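Local structure of ribosome hibernation protein YHBH (Vibrio cholerae serotype O1, 4HEI) at residues N4-H9 / H36-L41; D14-Y19 / N69-I74; F31-H36 / H55-E60; I49-L54 / H62-D67. The protein associates with 100S ribosome dimers as a hibernation factor and probably inhibits translation in stationary phase by binding the small ribosomal subunit. All coordinates share one frame; numbering follows the deposited sequence.

Contact 1 of 4, residues N4-H9 / H36-L41; sequences NIQGHH and HVQVIL
Asn4 N donates to Val37 O at 2.9 Å while Asn4 O accepts from Val39 N, also at 2.9 Å, so both peptide groups beside this residue are tied to strand 36-41. The ladder continues through Gln6, bonded to Val39 and Leu41, and finishes with the more bent bond from His8 N to Leu41 O (3.0 Å). Each of Asn4 and Gln6 spans two residues of its neighbour, the evidence for parallel pairing, with the segment axes 20° apart. These are the two strands of a beta-alpha-beta unit whose crossover contains helix 14-27.

On the face carrying Asn4, Gln6, Gln38 and Ile40, the amides form a small network. Asn4 OD1 is held by two donors that approach from opposite faces of its plane: Gln6 NE2 from its own strand at 2.9 Å and Gln38 NE2 from across at 3.2 Å. Gln38 reaches this place because CG stands opposite the backbone N (chi1 175°) and the chain then bends at chi2, which lays its amide alongside Asn4 with the planes 48° apart. The same NE2 also donates to Val39 O at 3.0 Å, but from above the carbonyl plane; Val39 O therefore serves both this side chain and Gln6 N. Beside them, Gln6 CG lies 3.5 Å from Gln38 NE2.

The other face, with Ile5, Val39 and Leu41, is buried. Ile5 meets Val20 and Val39 meets Phe24 of helix 14-27, and across the strands the apolar packing is Ile5 CG1 against Val39 CB at 4.3 Å.

Contact 2 of 4, residues D14-Y19 / N69-I74; sequences DSMQDY and NMYAAI
Tyr71 turns the edge of its ring onto a face of Tyr19 in a T-shaped stack, with ring centroids 5.4 Å apart and planes at 71°. The touching corner is Tyr71 CD1, which lies toward the rim of the Tyr19 ring, 3.7 Å from Tyr19 CD2. Tyr19 presents that face because its CG is trans to the backbone N (chi1 -173°), which directs the ring across to the other helix; its CB then sits at the edge of Tyr71, in the plane of that ring. Farther along the same ring, Ile74 CG2 approaches Tyr19 CE2 at 3.9 Å, the two side chains running antiparallel alongside one another.

The phenol end of Tyr71 is fixed separately. Its OH and Ser15 OG share a hydrogen bond of 2.7 Å in which either may be the donor, so the ring is held at its hydroxyl as well as at its edge. Met16 runs across Tyr71 at about a right angle, with CG 3.8 Å from CZ, and its SD goes on to meet Met70 CG at 4.1 Å. Met16, Met70 and Ile74 all also touch Leu41 of the sheet.

Asn69 is the N-cap of the second helix: its OD1 accepts from Ala72 N at 3.0 Å, in the carbonyl plane. The segment axes are 11.1 Å apart and only 16° from parallel. Two such helices, bridged by large side chains and resting on one face of the sheet, belong to the beta-alpha-beta-beta-beta-alpha fold of the HPF/YfiA family.

Contact 3 of 4, residues F31-H36 / H55-E60; sequences FDHINH and HVNQAE. With 3CO (cobalt (III) ion), chain D.
At the open end of the hairpin made by strands 34-44 and 47-56, His55 pairs with Asn35 and His36, just before the chain reverses again through a type II beta turn from Val56 to Ala59. His55 is bonded on both sides: its O accepts from Asn35 N at 2.8 Å and its N donates to His36 O at 2.9 Å. Two successive residues thus stand opposite one, a pattern consistent with a beta bulge, and Asn35 has an irregular backbone (psi -102°). Beyond it the pairing loosens, for the bond from Asn57 N to His33 O is weak at 3.3 Å.

The turn closes through its own backbone, with Val56 N to Ala59 O at 2.9 Å and a return bond from Ala59 N. On the face carrying Ile34 and Val56, which looks toward helix 70-91, Ile34 CG1 meets Val56 CG1 at 4.1 Å, the two side chains passing at a slant; Val56 also packs on His88 of that helix, and Phe31, three residues before Ile34, touches its Leu85 and Asn86.

On the other face, the His55 ring is placed by a first torsion that sets CG trans to the carbonyl carbon (chi1 -59°). Its CD2 edge is turned to His36 O, 3.3 Å away and in the ring plane. That leaves ND1 directed at a bound cobalt ion. Glu60 comes near the same ion without bonding it, OE2 staying 3.8 Å away, whereas His55 ND1 coordinates the cobalt at 2.0 Å.

Contact 4 of 4, residues I49-L54 / H62-D67; sequences IAEATL and HAHADD. With 3CO (cobalt (III) ion), chain C.
Ala50 N points almost straight at Ala65 O, 2.9 Å away with 175° at the hydrogen, and Ala65 N returns a bond to Ala50 O. The doublet repeats two residues on, Ala52 N donating to Ala63 O at 3.1 Å and Ala63 N to Ala52 O. All four alanine methyls lie on one face of the sheet, where Ala50 and Ala52 meet Leu77 of helix 70-91.

The other face carries Glu51, Thr53, His62 and His64. A cobalt ion is bound by His62 NE2 at 2.1 Å and His64 NE2 at 1.9 Å, with one further ligand atom from outside these two segments. The rings converge because their first torsions differ: His62 CG is trans to the backbone N (chi1 168°), whereas His64 CG lies beside its own backbone N, trans to the carbonyl carbon. Glu51 stacks on His64, its CG over the ring centre at 3.5 Å from the centroid and its carboxylate only 6° from the ring plane. Its OE1 forms a salt bridge with Arg42, which probably helps to keep the carboxylate in this position. Glu51 OE2 remains 3.8 Å from the cobalt and is not a ligand. At His62 it is the ring edge that is met, Thr53 OG1 lying 3.5 Å from CD2 in the ring plane. Farther along, Ile49 CG1 packs on Asp66 CB at 4.0 Å.

These features define an antiparallel beta hairpin with one alanine-lined face toward the helix and, on its outer face, a metal site built from two histidines separated by one residue.

In the fold
From the N terminus, contact 1 closes the first loop: strand 2-8 is joined to strand 34-44 after the crossover helix 14-27. Contact 2 opens inside that loop and closes beyond it, so the two cross; it ties helix 14-27 to helix 70-91. Contacts 3 and 4 are both nested within contact 2. Contact 3 crosses contact 1, with which it shares His36, and also crosses contact 4, which follows contact 1 in series. Contacts 1, 3 and 4 together join the four strands in the order 2-8, 34-44, 47-56, 59-67. Contact 2 lies on the helical side, touching contact 1 through Leu41 and contact 4 through Ala65 and Asp67, about 22 Å between centres from contact 3.

Contact 1 of 4, residues N4-H9 / H36-L41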
loop_
_atom_site.group_PDB
_atom_site.type_symbol
_atom_site.label_atom_id
_atom_site.label_comp_id
_atom_site.label_asym_id
_atom_site.label_seq_id
_atom_site.Cartn_x
_atom_site.Cartn_y
_atom_site.Cartn_z
ATOM N N ASN A 4 9.245 1.610 1.350
ATOM C CA ASN A 4 9.817 0.990 2.531
ATOM C C ASN A 4 8.749 0.063 3.085
ATOM O O ASN A 4 7.667 0.506 3.461
ATOM C CB ASN A 4 10.201 2.028 3.593
ATOM C CG ASN A 4 10.804 1.386 4.833
ATOM O OD1 ASN A 4 10.116 0.699 5.587
ATOM N ND2 ASN A 4 12.100 1.589 5.038
ATOM N N ILE A 5 9.045 -1.231 3.113
ATOM C CA ILE A 5 8.094 -2.203 3.623
ATOM C C ILE A 5 8.567 -2.725 4.965
ATOM O O ILE A 5 9.689 -3.226 5.082
ATOM C CB ILE A 5 7.946 -3.395 2.660
ATOM C CG1 ILE A 5 7.545 -2.892 1.275
ATOM C CG2 ILE A 5 6.915 -4.377 3.196
ATOM C CD1 ILE A 5 7.501 -3.973 0.214
ATOM N N GLN A 6 7.710 -2.606 5.972
ATOM C CA GLN A 6 8.030 -3.084 7.308
ATOM C C GLN A 6 6.980 -4.078 7.783
ATOM O O GLN A 6 5.808 -3.986 7.419
ATOM C CB GLN A 6 8.099 -1.917 8.294
ATOM C CG GLN A 6 9.226 -0.938 8.037
ATOM C CD GLN A 6 10.585 -1.592 8.138
ATOM O OE1 GLN A 6 10.864 -2.311 9.096
ATOM N NE2 GLN A 6 11.443 -1.341 7.152
ATOM N N GLY A 7 7.413 -5.032 8.601
ATOM C CA GLY A 7 6.494 -6.016 9.135
ATOM C C GLY A 7 6.458 -5.918 10.647
ATOM O O GLY A 7 7.420 -5.461 11.263
ATOM N N HIS A 8 5.345 -6.328 11.243
ATOM C CA HIS A 8 5.192 -6.310 12.696
ATOM C C HIS A 8 4.385 -7.532 13.127
ATOM O O HIS A 8 3.242 -7.708 12.703
ATOM C CB HIS A 8 4.476 -5.038 13.151
ATOM C CG HIS A 8 4.254 -4.969 14.630
ATOM N ND1 HIS A 8 5.269 -4.699 15.522
ATOM C CD2 HIS A 8 3.139 -5.163 15.374
ATOM C CE1 HIS A 8 4.789 -4.730 16.753
ATOM N NE2 HIS A 8 3.499 -5.009 16.691
ATOM N N HIS A 9 4.982 -8.365 13.972
ATOM C CA HIS A 9 4.324 -9.578 14.450
ATOM C C HIS A 9 3.898 -10.435 13.269
ATOM O O HIS A 9 2.772 -10.917 13.213
ATOM C CB HIS A 9 3.098 -9.230 15.301
ATOM C CG HIS A 9 3.432 -8.598 16.618
ATOM N ND1 HIS A 9 2.470 -8.255 17.543
ATOM C CD2 HIS A 9 4.621 -8.256 17.168
ATOM C CE1 HIS A 9 3.051 -7.730 18.607
ATOM N NE2 HIS A 9 4.357 -7.719 18.406
ATOM N N HIS A 36 7.792 9.304 -1.623
ATOM C CA HIS A 36 8.039 8.246 -0.656
ATOM C C HIS A 36 6.792 7.419 -0.381
ATOM O O HIS A 36 5.671 7.930 -0.383
ATOM C CB HIS A 36 8.576 8.811 0.662
ATOM C CG HIS A 36 10.067 8.962 0.692
ATOM N ND1 HIS A 36 10.722 10.033 0.119
ATOM C CD2 HIS A 36 11.033 8.165 1.209
ATOM C CE1 HIS A 36 12.025 9.890 0.286
ATOM N NE2 HIS A 36 12.241 8.764 0.942
ATOM N N VAL A 37 7.001 6.128 -0.155
ATOM C CA VAL A 37 5.908 5.215 0.145
ATOM C C VAL A 37 6.280 4.343 1.337
ATOM O O VAL A 37 7.383 3.799 1.399
ATOM C CB VAL A 37 5.602 4.275 -1.045
ATOM C CG1 VAL A 37 4.538 3.257 -0.646
ATOM C CG2 VAL A 37 5.147 5.086 -2.256
ATOM N N GLN A 38 5.365 4.228 2.294
ATOM C CA GLN A 38 5.591 3.374 3.450
ATOM C C GLN A 38 4.481 2.339 3.481
ATOM O O GLN A 38 3.320 2.659 3.248
ATOM C CB GLN A 38 5.548 4.155 4.757
ATOM C CG GLN A 38 5.671 3.273 5.995
ATOM C CD GLN A 38 7.048 2.623 6.123
ATOM O OE1 GLN A 38 8.074 3.303 6.030
ATOM N NE2 GLN A 38 7.074 1.312 6.353
ATOM N N VAL A 39 4.847 1.098 3.761
ATOM C CA VAL A 39 3.882 0.026 3.847
ATOM C C VAL A 39 4.196 -0.757 5.106
ATOM O O VAL A 39 5.358 -1.024 5.405
ATOM C CB VAL A 39 3.965 -0.938 2.624
ATOM C CG1 VAL A 39 3.013 -2.129 2.827
ATOM C CG2 VAL A 39 3.581 -0.192 1.355
ATOM N N ILE A 40 3.155 -1.089 5.857
ATOM C CA ILE A 40 3.310 -1.876 7.069
ATOM C C ILE A 40 2.345 -3.050 7.009
ATOM O O ILE A 40 1.141 -2.872 6.803
ATOM C CB ILE A 40 3.011 -1.055 8.343
ATOM C CG1 ILE A 40 4.039 0.064 8.507
ATOM C CG2 ILE A 40 3.070 -1.959 9.569
ATOM C CD1 ILE A 40 3.853 0.863 9.778
ATOM N N LEU A 41 2.888 -4.249 7.188
ATOM C CA LEU A 41 2.099 -5.472 7.183
ATOM C C LEU A 41 2.187 -6.024 8.600
ATOM O O LEU A 41 3.277 -6.190 9.135
ATOM C CB LEU A 41 2.678 -6.482 6.189
ATOM C CG LEU A 41 2.855 -5.967 4.752
ATOM C CD1 LEU A 41 3.297 -7.104 3.853
ATOM C CD2 LEU A 41 1.558 -5.370 4.250
#

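Contact 2 of 4, residues D14-Y19 / N69-I74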
loop_
_atom_site.group_PDB
_atom_site.type_symbol
_atom_site.label_atom_id
_atom_site.label_comp_id
_atom_site.label_asym_id
_atom_site.label_seq_id
_atom_site.Cartn_x
_atom_site.Cartn_y
_atom_site.Cartn_z
ATOM N N ASP A 14 9.750 -12.779 1.205
ATOM C CA ASP A 14 10.146 -12.090 -0.014
ATOM C C ASP A 14 8.983 -12.064 -0.991
ATOM O O ASP A 14 8.892 -11.168 -1.826
ATOM C CB ASP A 14 11.352 -12.774 -0.653
ATOM C CG ASP A 14 12.605 -12.623 0.178
ATOM O OD1 ASP A 14 12.939 -11.473 0.534
ATOM O OD2 ASP A 14 13.252 -13.648 0.475
ATOM N N SER A 15 8.096 -13.049 -0.883
ATOM C CA SER A 15 6.930 -13.105 -1.755
ATOM C C SER A 15 6.021 -11.918 -1.464
ATOM O O SER A 15 5.501 -11.291 -2.383
ATOM C CB SER A 15 6.154 -14.408 -1.549
ATOM O OG SER A 15 4.958 -14.397 -2.312
ATOM N N MET A 16 5.819 -11.618 -0.183
ATOM C CA MET A 16 4.983 -10.489 0.194
ATOM C C MET A 16 5.599 -9.214 -0.354
ATOM O O MET A 16 4.922 -8.408 -0.991
ATOM C CB MET A 16 4.863 -10.373 1.718
ATOM C CG MET A 16 3.710 -11.152 2.316
ATOM S SD MET A 16 3.743 -11.082 4.120
ATOM C CE MET A 16 4.345 -12.710 4.494
ATOM N N GLN A 17 6.890 -9.034 -0.107
ATOM C CA GLN A 17 7.570 -7.844 -0.584
ATOM C C GLN A 17 7.530 -7.760 -2.101
ATOM O O GLN A 17 7.256 -6.695 -2.654
ATOM C CB GLN A 17 9.008 -7.811 -0.060
ATOM C CG GLN A 17 9.057 -7.571 1.443
ATOM C CD GLN A 17 10.455 -7.322 1.966
ATOM O OE1 GLN A 17 11.220 -8.255 2.200
ATOM N NE2 GLN A 17 10.799 -6.054 2.146
ATOM N N ASP A 18 7.784 -8.880 -2.774
ATOM C CA ASP A 18 7.745 -8.894 -4.235
ATOM C C ASP A 18 6.351 -8.508 -4.719
ATOM O O ASP A 18 6.199 -7.710 -5.651
ATOM C CB ASP A 18 8.103 -10.282 -4.782
ATOM C CG ASP A 18 9.564 -10.639 -4.571
ATOM O OD1 ASP A 18 10.388 -9.718 -4.408
ATOM O OD2 ASP A 18 9.893 -11.844 -4.584
ATOM N N TYR A 19 5.334 -9.074 -4.079
ATOM C CA TYR A 19 3.955 -8.788 -4.445
ATOM C C TYR A 19 3.644 -7.309 -4.256
ATOM O O TYR A 19 3.052 -6.675 -5.130
ATOM C CB TYR A 19 2.995 -9.629 -3.594
ATOM C CG TYR A 19 1.556 -9.521 -4.026
ATOM C CD1 TYR A 19 1.134 -10.062 -5.238
ATOM C CD2 TYR A 19 0.617 -8.867 -3.232
ATOM C CE1 TYR A 19 -0.186 -9.953 -5.648
ATOM C CE2 TYR A 19 -0.704 -8.750 -3.635
ATOM C CZ TYR A 19 -1.097 -9.296 -4.843
ATOM O OH TYR A 19 -2.400 -9.185 -5.249
ATOM N N ASN A 69 -6.500 -13.219 4.962
ATOM C CA ASN A 69 -5.326 -13.515 4.133
ATOM C C ASN A 69 -4.576 -12.212 3.816
ATOM O O ASN A 69 -5.165 -11.258 3.323
ATOM C CB ASN A 69 -5.752 -14.203 2.832
ATOM C CG ASN A 69 -4.579 -14.506 1.920
ATOM O OD1 ASN A 69 -4.149 -13.659 1.138
ATOM N ND2 ASN A 69 -4.045 -15.715 2.031
ATOM N N MET A 70 -3.277 -12.184 4.094
ATOM C CA MET A 70 -2.468 -10.984 3.870
ATOM C C MET A 70 -2.426 -10.493 2.426
ATOM O O MET A 70 -2.486 -9.294 2.173
ATOM C CB MET A 70 -1.041 -11.206 4.379
ATOM C CG MET A 70 -0.148 -9.967 4.297
ATOM S SD MET A 70 -0.832 -8.546 5.199
ATOM C CE MET A 70 -0.349 -8.956 6.848
ATOM N N TYR A 71 -2.331 -11.406 1.471
ATOM C CA TYR A 71 -2.288 -10.988 0.078
ATOM C C TYR A 71 -3.604 -10.345 -0.322
ATOM O O TYR A 71 -3.627 -9.382 -1.090
ATOM C CB TYR A 71 -1.952 -12.184 -0.813
ATOM C CG TYR A 71 -0.516 -12.629 -0.661
ATOM C CD1 TYR A 71 0.496 -12.064 -1.434
ATOM C CD2 TYR A 71 -0.165 -13.592 0.282
ATOM C CE1 TYR A 71 1.819 -12.444 -1.278
ATOM C CE2 TYR A 71 1.159 -13.984 0.449
ATOM C CZ TYR A 71 2.147 -13.409 -0.333
ATOM O OH TYR A 71 3.453 -13.795 -0.171
ATOM N N ALA A 72 -4.707 -10.863 0.210
ATOM C CA ALA A 72 -6.020 -10.303 -0.077
ATOM C C ALA A 72 -6.105 -8.932 0.600
ATOM O O ALA A 72 -6.731 -8.007 0.084
ATOM C CB ALA A 72 -7.112 -11.222 0.459
ATOM N N ALA A 73 -5.476 -8.814 1.765
ATOM C CA ALA A 73 -5.469 -7.547 2.494
ATOM C C ALA A 73 -4.753 -6.493 1.650
ATOM O O ALA A 73 -5.225 -5.364 1.511
ATOM C CB ALA A 73 -4.761 -7.716 3.838
ATOM N N ILE A 74 -3.614 -6.872 1.082
ATOM C CA ILE A 74 -2.848 -5.957 0.249
ATOM C C ILE A 74 -3.653 -5.533 -0.974
ATOM O O ILE A 74 -3.635 -4.368 -1.358
ATOM C CB ILE A 74 -1.515 -6.597 -0.188
ATOM C CG1 ILE A 74 -0.632 -6.812 1.047
ATOM C CG2 ILE A 74 -0.804 -5.705 -1.201
ATOM C CD1 ILE A 74 0.540 -7.734 0.805
#

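Contact 3 of 4, residues F31-H36 / H55-E60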
loop_
_atom_site.group_PDB
_atom_site.type_symbol
_atom_site.label_atom_id
_atom_site.label_comp_id
_atom_site.label_asym_id
_atom_site.label_seq_id
_atom_site.Cartn_x
_atom_site.Cartn_y
_atom_site.Cartn_z
ATOM N N PHE A 31 -0.296 7.153 -11.739
ATOM C CA PHE A 31 -0.065 8.266 -10.829
ATOM C C PHE A 31 1.439 8.422 -10.755
ATOM O O PHE A 31 2.108 7.656 -10.065
ATOM C CB PHE A 31 -0.629 7.919 -9.457
ATOM C CG PHE A 31 -2.014 7.373 -9.515
ATOM C CD1 PHE A 31 -3.092 8.210 -9.777
ATOM C CD2 PHE A 31 -2.242 6.011 -9.361
ATOM C CE1 PHE A 31 -4.382 7.699 -9.886
ATOM C CE2 PHE A 31 -3.523 5.488 -9.467
ATOM C CZ PHE A 31 -4.599 6.337 -9.732
ATOM N N ASP A 32 1.962 9.424 -11.451
ATOM C CA ASP A 32 3.405 9.642 -11.528
ATOM C C ASP A 32 4.042 10.641 -10.564
ATOM O O ASP A 32 5.210 11.000 -10.730
ATOM C CB ASP A 32 3.765 10.029 -12.961
ATOM C CG ASP A 32 3.089 11.312 -13.401
ATOM O OD1 ASP A 32 3.051 11.572 -14.623
ATOM O OD2 ASP A 32 2.602 12.065 -12.527
ATOM N N HIS A 33 3.299 11.084 -9.556
ATOM C CA HIS A 33 3.842 12.038 -8.601
ATOM C C HIS A 33 4.028 11.439 -7.204
ATOM O O HIS A 33 4.010 12.146 -6.199
ATOM C CB HIS A 33 2.943 13.268 -8.535
ATOM C CG HIS A 33 2.781 13.958 -9.852
ATOM N ND1 HIS A 33 3.855 14.356 -10.619
ATOM C CD2 HIS A 33 1.672 14.330 -10.535
ATOM C CE1 HIS A 33 3.416 14.946 -11.715
ATOM N NE2 HIS A 33 2.095 14.943 -11.690
ATOM N N ILE A 34 4.207 10.125 -7.164
ATOM C CA ILE A 34 4.414 9.379 -5.930
ATOM C C ILE A 34 5.883 9.422 -5.524
ATOM O O ILE A 34 6.745 8.890 -6.224
ATOM C CB ILE A 34 4.004 7.897 -6.107
ATOM C CG1 ILE A 34 2.508 7.798 -6.414
ATOM C CG2 ILE A 34 4.353 7.109 -4.846
ATOM C CD1 ILE A 34 2.039 6.396 -6.757
ATOM N N ASN A 35 6.167 10.054 -4.391
ATOM C CA ASN A 35 7.532 10.151 -3.903
ATOM C C ASN A 35 7.812 9.019 -2.918
ATOM O O ASN A 35 8.035 7.881 -3.330
ATOM C CB ASN A 35 7.749 11.522 -3.263
ATOM C CG ASN A 35 7.436 12.656 -4.226
ATOM O OD1 ASN A 35 7.899 12.653 -5.366
ATOM N ND2 ASN A 35 6.642 13.622 -3.777
ATOM N N HIS A 36 7.792 9.304 -1.623
ATOM C CA HIS A 36 8.039 8.246 -0.656
ATOM C C HIS A 36 6.792 7.419 -0.381
ATOM O O HIS A 36 5.671 7.930 -0.383
ATOM C CB HIS A 36 8.576 8.811 0.662
ATOM C CG HIS A 36 10.067 8.962 0.692
ATOM N ND1 HIS A 36 10.722 10.033 0.119
ATOM C CD2 HIS A 36 11.033 8.165 1.209
ATOM C CE1 HIS A 36 12.025 9.890 0.286
ATOM N NE2 HIS A 36 12.241 8.764 0.942
ATOM N N HIS A 55 3.284 9.506 -0.199
ATOM C CA HIS A 55 3.587 10.926 -0.175
ATOM C C HIS A 55 3.685 11.386 -1.620
ATOM O O HIS A 55 4.640 11.061 -2.328
ATOM C CB HIS A 55 4.892 11.145 0.580
ATOM C CG HIS A 55 4.852 10.650 1.997
ATOM N ND1 HIS A 55 4.602 11.478 3.072
ATOM C CD2 HIS A 55 4.977 9.401 2.507
ATOM C CE1 HIS A 55 4.574 10.759 4.182
ATOM N NE2 HIS A 55 4.799 9.496 3.866
ATOM N N VAL A 56 2.671 12.128 -2.049
ATOM C CA VAL A 56 2.591 12.631 -3.414
ATOM C C VAL A 56 2.753 14.146 -3.414
ATOM O O VAL A 56 2.814 14.774 -2.357
ATOM C CB VAL A 56 1.229 12.267 -4.049
ATOM C CG1 VAL A 56 1.011 10.761 -3.992
ATOM C CG2 VAL A 56 0.105 12.982 -3.317
ATOM N N ASN A 57 2.825 14.737 -4.602
ATOM C CA ASN A 57 2.990 16.180 -4.699
ATOM C C ASN A 57 1.929 16.973 -3.937
ATOM O O ASN A 57 0.751 16.979 -4.296
ATOM C CB ASN A 57 3.024 16.606 -6.170
ATOM C CG ASN A 57 4.403 16.433 -6.794
ATOM O OD1 ASN A 57 4.997 15.354 -6.731
ATOM N ND2 ASN A 57 4.918 17.499 -7.397
ATOM N N GLN A 58 2.370 17.623 -2.865
ATOM C CA GLN A 58 1.511 18.451 -2.025
ATOM C C GLN A 58 0.385 17.713 -1.303
ATOM O O GLN A 58 -0.640 18.315 -0.982
ATOM C CB GLN A 58 0.913 19.587 -2.856
ATOM C CG GLN A 58 1.947 20.446 -3.557
ATOM C CD GLN A 58 1.318 21.518 -4.423
ATOM O OE1 GLN A 58 0.494 21.225 -5.291
ATOM N NE2 GLN A 58 1.707 22.769 -4.195
ATOM N N ALA A 59 0.562 16.421 -1.040
ATOM C CA ALA A 59 -0.475 15.676 -0.338
ATOM C C ALA A 59 -0.055 14.280 0.104
ATOM O O ALA A 59 0.996 13.779 -0.277
ATOM C CB ALA A 59 -1.724 15.586 -1.206
ATOM N N GLU A 60 -0.897 13.676 0.932
ATOM C CA GLU A 60 -0.674 12.332 1.434
ATOM C C GLU A 60 -1.908 11.507 1.192
ATOM O O GLU A 60 -3.031 12.003 1.289
ATOM C CB GLU A 60 -0.413 12.324 2.937
ATOM C CG GLU A 60 0.999 12.592 3.352
ATOM C CD GLU A 60 1.148 12.483 4.855
ATOM O OE1 GLU A 60 0.314 13.070 5.571
ATOM O OE2 GLU A 60 2.087 11.812 5.319
HETATM CO CO 3CO D . 4.940 13.421 3.487
#

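Contact 4 of 4, residues I49-L54 / H62-D67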
loop_
_atom_site.group_PDB
_atom_site.type_symbol
_atom_site.label_atom_id
_atom_site.label_comp_id
_atom_site.label_asym_id
_atom_site.label_seq_id
_atom_site.Cartn_x
_atom_site.Cartn_y
_atom_site.Cartn_z
ATOM N N ILE A 49 -3.313 -7.324 8.547
ATOM C CA ILE A 49 -3.469 -5.901 8.281
ATOM C C ILE A 49 -2.394 -5.308 7.385
ATOM O O ILE A 49 -1.207 -5.531 7.598
ATOM C CB ILE A 49 -3.487 -5.139 9.620
ATOM C CG1 ILE A 49 -4.599 -5.715 10.508
ATOM C CG2 ILE A 49 -3.662 -3.645 9.380
ATOM C CD1 ILE A 49 -4.622 -5.167 11.928
ATOM N N ALA A 50 -2.820 -4.553 6.375
ATOM C CA ALA A 50 -1.889 -3.899 5.456
ATOM C C ALA A 50 -2.141 -2.401 5.545
ATOM O O ALA A 50 -3.274 -1.945 5.380
ATOM C CB ALA A 50 -2.116 -4.382 4.020
ATOM N N GLU A 51 -1.079 -1.648 5.818
ATOM C CA GLU A 51 -1.147 -0.201 5.954
ATOM C C GLU A 51 -0.231 0.455 4.934
ATOM O O GLU A 51 0.830 -0.086 4.597
ATOM C CB GLU A 51 -0.671 0.234 7.344
ATOM C CG GLU A 51 -1.393 -0.396 8.533
ATOM C CD GLU A 51 -0.832 0.082 9.863
ATOM O OE1 GLU A 51 -1.365 -0.319 10.922
ATOM O OE2 GLU A 51 0.147 0.861 9.855
ATOM N N ALA A 52 -0.629 1.627 4.450
ATOM C CA ALA A 52 0.203 2.356 3.499
ATOM C C ALA A 52 -0.005 3.864 3.553
ATOM O O ALA A 52 -1.121 4.357 3.777
ATOM C CB ALA A 52 -0.048 1.855 2.069
ATOM N N THR A 53 1.088 4.592 3.358
ATOM C CA THR A 53 1.062 6.039 3.317
ATOM C C THR A 53 1.855 6.413 2.079
ATOM O O THR A 53 3.024 6.035 1.946
ATOM C CB THR A 53 1.745 6.683 4.549
ATOM O OG1 THR A 53 1.131 6.198 5.749
ATOM C CG2 THR A 53 1.594 8.200 4.503
ATOM N N LEU A 54 1.209 7.116 1.162
ATOM C CA LEU A 54 1.868 7.548 -0.059
ATOM C C LEU A 54 2.055 9.061 0.010
ATOM O O LEU A 54 1.106 9.808 0.269
ATOM C CB LEU A 54 1.024 7.199 -1.286
ATOM C CG LEU A 54 0.418 5.800 -1.440
ATOM C CD1 LEU A 54 -0.099 5.641 -2.868
ATOM C CD2 LEU A 54 1.440 4.734 -1.124
ATOM N N HIS A 62 -3.463 7.914 2.528
ATOM C CA HIS A 62 -3.304 6.920 3.576
ATOM C C HIS A 62 -4.517 6.009 3.666
ATOM O O HIS A 62 -5.655 6.451 3.491
ATOM C CB HIS A 62 -3.052 7.628 4.926
ATOM C CG HIS A 62 -3.143 6.728 6.123
ATOM N ND1 HIS A 62 -4.335 6.447 6.754
ATOM C CD2 HIS A 62 -2.194 6.031 6.793
ATOM C CE1 HIS A 62 -4.119 5.616 7.758
ATOM N NE2 HIS A 62 -2.827 5.347 7.804
ATOM N N ALA A 63 -4.255 4.732 3.906
ATOM C CA ALA A 63 -5.320 3.757 4.054
ATOM C C ALA A 63 -4.827 2.460 4.674
ATOM O O ALA A 63 -3.640 2.149 4.628
ATOM C CB ALA A 63 -5.950 3.472 2.697
ATOM N N HIS A 64 -5.759 1.722 5.265
ATOM C CA HIS A 64 -5.494 0.427 5.870
ATOM C C HIS A 64 -6.555 -0.506 5.298
ATOM O O HIS A 64 -7.637 -0.058 4.906
ATOM C CB HIS A 64 -5.704 0.438 7.389
ATOM C CG HIS A 64 -4.710 1.255 8.152
ATOM N ND1 HIS A 64 -4.626 1.211 9.526
ATOM C CD2 HIS A 64 -3.775 2.146 7.745
ATOM C CE1 HIS A 64 -3.684 2.041 9.934
ATOM N NE2 HIS A 64 -3.152 2.620 8.873
ATOM N N ALA A 65 -6.250 -1.797 5.283
ATOM C CA ALA A 65 -7.186 -2.815 4.818
ATOM C C ALA A 65 -6.830 -4.088 5.577
ATOM O O ALA A 65 -5.659 -4.327 5.881
ATOM C CB ALA A 65 -7.047 -3.029 3.306
ATOM N N ASP A 66 -7.830 -4.890 5.931
ATOM C CA ASP A 66 -7.531 -6.125 6.645
ATOM C C ASP A 66 -8.283 -7.305 6.054
ATOM O O ASP A 66 -9.298 -7.131 5.381
ATOM C CB ASP A 66 -7.828 -5.988 8.146
ATOM C CG ASP A 66 -9.307 -5.975 8.462
ATOM O OD1 ASP A 66 -9.645 -6.071 9.661
ATOM O OD2 ASP A 66 -10.131 -5.870 7.532
ATOM N N ASP A 67 -7.771 -8.502 6.309
ATOM C CA ASP A 67 -8.365 -9.711 5.765
ATOM C C ASP A 67 -7.803 -10.911 6.516
ATOM O O ASP A 67 -6.848 -10.778 7.282
ATOM C CB ASP A 67 -8.002 -9.784 4.272
ATOM C CG ASP A 67 -8.810 -10.816 3.513
ATOM O OD1 ASP A 67 -8.452 -12.012 3.545
ATOM O OD2 ASP A 67 -9.809 -10.413 2.886
HETATM CO CO 3CO C . -1.856 4.018 9.066
#